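Local coordinates for extracellular protein 11-1 (Passalora fulva, PDB 6ZUS) that is probably a secreted avirulence effector recognised by plant resistance proteins, and binds zinc, at residues 9-14 with 107-112. Sequence-based numbering, arbitrary orientation.
Sequences VALKWV and RVLGRR
Trp13 meets Leu109 first through its CB, which packs 3.8 Å from Leu109 CD2. CG lies anti to the backbone N (chi1 -177°), which turns the CD1-NE1 edge of the indole toward Leu109 O and Arg111. CD1 comes next, with Leu109 O at the ring edge, near the ring plane. At NE1 the N-H points to a water O in the plane of the ring, 2.9 Å from NE1. The water O accepts from Arg111 NE at 2.9 Å. It donates to Leu109 O. Three bonds thus hold it, and it joins strand and helix end where no direct hydrogen bond does. Arg111 CG also approaches NE1 obliquely, at 3.9 Å. The Arg111 side chain runs beside Trp13, pointing the same way, with guanidinium and indole planes 72° apart. Leu109 spreads its branches over the strand: CD2 sits against Lys12 O and CD1 against Leu11 CB, 4.1 Å away. Leu11 CD1 reaches Val108 CG1 more loosely. Gly110, with positive phi, is the first residue past the helix, and the chain turns there toward Arg111. The arrangement is a helix end packed on one face of an antiparallel sheet: helix 101-109 meets inner strand 6-20, between strands 71-86 and 127-138.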
ATOM      1  N   VAL A   9      -6.787   7.250   2.576  1.00 22.89           N
ATOM      2  CA  VAL A   9      -6.215   5.908   2.882  1.00 20.17           C
ATOM      3  C   VAL A   9      -4.695   5.991   2.667  1.00 20.82           C
ATOM      4  O   VAL A   9      -4.260   6.347   1.549  1.00 20.21           O
ATOM      5  CB  VAL A   9      -6.858   4.775   2.058  1.00 23.23           C
ATOM      6  CG1 VAL A   9      -6.230   3.438   2.435  1.00 22.71           C
ATOM      7  CG2 VAL A   9      -8.373   4.713   2.236  1.00 22.02           C
ATOM      8  N   ALA A  10      -3.916   5.724   3.732  1.00 20.00           N
ATOM      9  CA  ALA A  10      -2.450   5.561   3.713  1.00 20.87           C
ATOM     10  C   ALA A  10      -2.168   4.141   3.196  1.00 19.31           C
ATOM     11  O   ALA A  10      -2.547   3.199   3.871  1.00 20.24           O
ATOM     12  CB  ALA A  10      -1.858   5.779   5.078  1.00 21.11           C
ATOM     13  N   LEU A  11      -1.555   4.027   2.028  1.00 19.85           N
ATOM     14  CA  LEU A  11      -1.276   2.728   1.324  1.00 18.64           C
ATOM     15  C   LEU A  11       0.228   2.481   1.320  1.00 17.68           C
ATOM     16  O   LEU A  11       1.038   3.452   1.171  1.00 16.99           O
ATOM     17  CB  LEU A  11      -1.792   2.796  -0.111  1.00 18.74           C
ATOM     18  CG  LEU A  11      -3.304   2.980  -0.270  1.00 18.20           C
ATOM     19  CD1 LEU A  11      -3.627   3.493  -1.642  1.00 20.88           C
ATOM     20  CD2 LEU A  11      -4.038   1.689  -0.010  1.00 20.77           C
ATOM     21  N   LYS A  12       0.593   1.221   1.389  1.00 17.60           N
ATOM     22  CA  LYS A  12       2.024   0.836   1.304  1.00 18.00           C
ATOM     23  C   LYS A  12       2.149  -0.554   0.682  1.00 15.75           C
ATOM     24  O   LYS A  12       1.407  -1.489   1.086  1.00 18.02           O
ATOM     25  CB  LYS A  12       2.691   0.942   2.675  1.00 18.59           C
ATOM     26  CG  LYS A  12       4.161   0.614   2.647  1.00 22.89           C
ATOM     27  CD  LYS A  12       4.888   1.118   3.838  1.00 29.10           C
ATOM     28  CE  LYS A  12       4.844   0.214   5.020  1.00 34.31           C
ATOM     29  NZ  LYS A  12       6.067   0.415   5.849  1.00 43.10           N
ATOM     30  N   TRP A  13       2.980  -0.594  -0.339  1.00 16.47           N
ATOM     31  CA  TRP A  13       3.368  -1.801  -1.107  1.00 16.57           C
ATOM     32  C   TRP A  13       4.688  -2.288  -0.530  1.00 16.98           C
ATOM     33  O   TRP A  13       5.633  -1.473  -0.365  1.00 17.66           O
ATOM     34  CB  TRP A  13       3.496  -1.431  -2.562  1.00 17.78           C
ATOM     35  CG  TRP A  13       3.816  -2.577  -3.448  1.00 19.40           C
ATOM     36  CD1 TRP A  13       2.937  -3.284  -4.217  1.00 21.15           C
ATOM     37  CD2 TRP A  13       5.134  -3.080  -3.740  1.00 18.72           C
ATOM     38  NE1 TRP A  13       3.615  -4.201  -4.960  1.00 21.35           N
ATOM     39  CE2 TRP A  13       4.959  -4.129  -4.677  1.00 20.62           C
ATOM     40  CE3 TRP A  13       6.433  -2.757  -3.324  1.00 19.78           C
ATOM     41  CZ2 TRP A  13       6.030  -4.849  -5.193  1.00 19.46           C
ATOM     42  CZ3 TRP A  13       7.499  -3.489  -3.819  1.00 18.80           C
ATOM     43  CH2 TRP A  13       7.287  -4.517  -4.733  1.00 20.28           C
ATOM     44  N   VAL A  14       4.785  -3.561  -0.192  1.00 16.41           N
ATOM     45  CA  VAL A  14       5.971  -4.092   0.528  1.00 17.74           C
ATOM     46  C   VAL A  14       6.498  -5.346  -0.169  1.00 18.55           C
ATOM     47  O   VAL A  14       5.691  -6.235  -0.478  1.00 16.00           O
ATOM     48  CB  VAL A  14       5.680  -4.361   2.021  1.00 18.30           C
ATOM     49  CG1 VAL A  14       6.967  -4.750   2.739  1.00 17.48           C
ATOM     50  CG2 VAL A  14       4.997  -3.185   2.729  1.00 19.34           C
ATOM     51  N   ARG A 107      -7.322  -4.548  -4.213  1.00 19.58           N
ATOM     52  CA  ARG A 107      -7.628  -4.217  -5.643  1.00 20.16           C
ATOM     53  C   ARG A 107      -6.602  -3.236  -6.223  1.00 21.30           C
ATOM     54  O   ARG A 107      -6.141  -3.446  -7.349  1.00 24.73           O
ATOM     55  CB  ARG A 107      -9.053  -3.685  -5.817  1.00 20.12           C
ATOM     56  CG  ARG A 107     -10.113  -4.750  -5.520  1.00 19.84           C
ATOM     57  CD  ARG A 107     -11.472  -4.330  -6.064  1.00 21.75           C
ATOM     58  NE  ARG A 107     -11.870  -3.001  -5.594  1.00 19.93           N
ATOM     59  CZ  ARG A 107     -12.516  -2.756  -4.461  1.00 20.06           C
ATOM     60  NH1 ARG A 107     -12.948  -3.750  -3.714  1.00 21.25           N
ATOM     61  NH2 ARG A 107     -12.804  -1.507  -4.120  1.00 20.39           N
ATOM     62  N   VAL A 108      -6.241  -2.208  -5.475  1.00 18.75           N
ATOM     63  CA  VAL A 108      -5.396  -1.097  -5.979  1.00 18.87           C
ATOM     64  C   VAL A 108      -3.922  -1.535  -6.036  1.00 18.81           C
ATOM     65  O   VAL A 108      -3.246  -1.169  -7.023  1.00 18.82           O
ATOM     66  CB  VAL A 108      -5.643   0.146  -5.097  1.00 22.75           C
ATOM     67  CG1 VAL A 108      -4.567   1.200  -5.265  1.00 24.02           C
ATOM     68  CG2 VAL A 108      -7.040   0.695  -5.386  1.00 25.11           C
ATOM     69  N   LEU A 109      -3.388  -2.179  -4.984  1.00 17.93           N
ATOM     70  CA  LEU A 109      -1.969  -2.591  -4.893  1.00 18.94           C
ATOM     71  C   LEU A 109      -1.776  -4.000  -5.474  1.00 19.44           C
ATOM     72  O   LEU A 109      -0.616  -4.326  -5.866  1.00 20.43           O
ATOM     73  CB  LEU A 109      -1.466  -2.512  -3.440  1.00 18.16           C
ATOM     74  CG  LEU A 109      -0.845  -1.170  -3.038  1.00 17.66           C
ATOM     75  CD1 LEU A 109      -1.851  -0.037  -3.135  1.00 22.51           C
ATOM     76  CD2 LEU A 109      -0.230  -1.187  -1.651  1.00 18.89           C
ATOM     77  N   GLY A 110      -2.806  -4.856  -5.478  1.00 17.78           N
ATOM     78  CA  GLY A 110      -2.718  -6.188  -6.115  1.00 17.96           C
ATOM     79  C   GLY A 110      -1.986  -7.207  -5.276  1.00 18.30           C
ATOM     80  O   GLY A 110      -1.545  -8.249  -5.838  1.00 18.88           O
ATOM     81  N   ARG A 111      -1.864  -6.962  -3.955  1.00 17.76           N
ATOM     82  CA  ARG A 111      -1.167  -7.874  -3.016  1.00 17.78           C
ATOM     83  C   ARG A 111      -2.017  -7.984  -1.757  1.00 19.31           C
ATOM     84  O   ARG A 111      -2.732  -7.007  -1.395  1.00 17.77           O
ATOM     85  CB  ARG A 111       0.227  -7.363  -2.653  1.00 17.42           C
ATOM     86  CG  ARG A 111       1.141  -7.065  -3.834  1.00 18.47           C
ATOM     87  CD  ARG A 111       1.475  -8.337  -4.595  1.00 19.61           C
ATOM     88  NE  ARG A 111       2.380  -8.017  -5.676  1.00 21.78           N
ATOM     89  CZ  ARG A 111       3.235  -8.853  -6.288  1.00 21.83           C
ATOM     90  NH1 ARG A 111       3.298 -10.156  -5.990  1.00 19.87           N
ATOM     91  NH2 ARG A 111       4.001  -8.342  -7.247  1.00 22.03           N
ATOM     92  N   ARG A 112      -1.832  -9.099  -1.058  1.00 17.99           N
ATOM     93  CA  ARG A 112      -2.557  -9.411   0.200  1.00 20.62           C
ATOM     94  C   ARG A 112      -2.316  -8.327   1.267  1.00 18.44           C
ATOM     95  O   ARG A 112      -1.124  -8.026   1.582  1.00 18.40           O
ATOM     96  CB  ARG A 112      -2.073 -10.737   0.756  1.00 21.60           C
ATOM     97  CG  ARG A 112      -2.879 -11.156   1.966  1.00 29.15           C
ATOM     98  CD  ARG A 112      -2.428 -12.508   2.456  1.00 37.63           C
ATOM     99  NE  ARG A 112      -2.991 -12.672   3.792  1.00 51.36           N
ATOM    100  CZ  ARG A 112      -2.869 -13.771   4.539  1.00 60.50           C
ATOM    101  NH1 ARG A 112      -2.219 -14.822   4.060  1.00 63.76           N
ATOM    102  NH2 ARG A 112      -3.393 -13.802   5.763  1.00 63.73           N
TER
HETATM  103  O   HOH W   1       1.763  -5.486  -6.860  1.00 22.66           O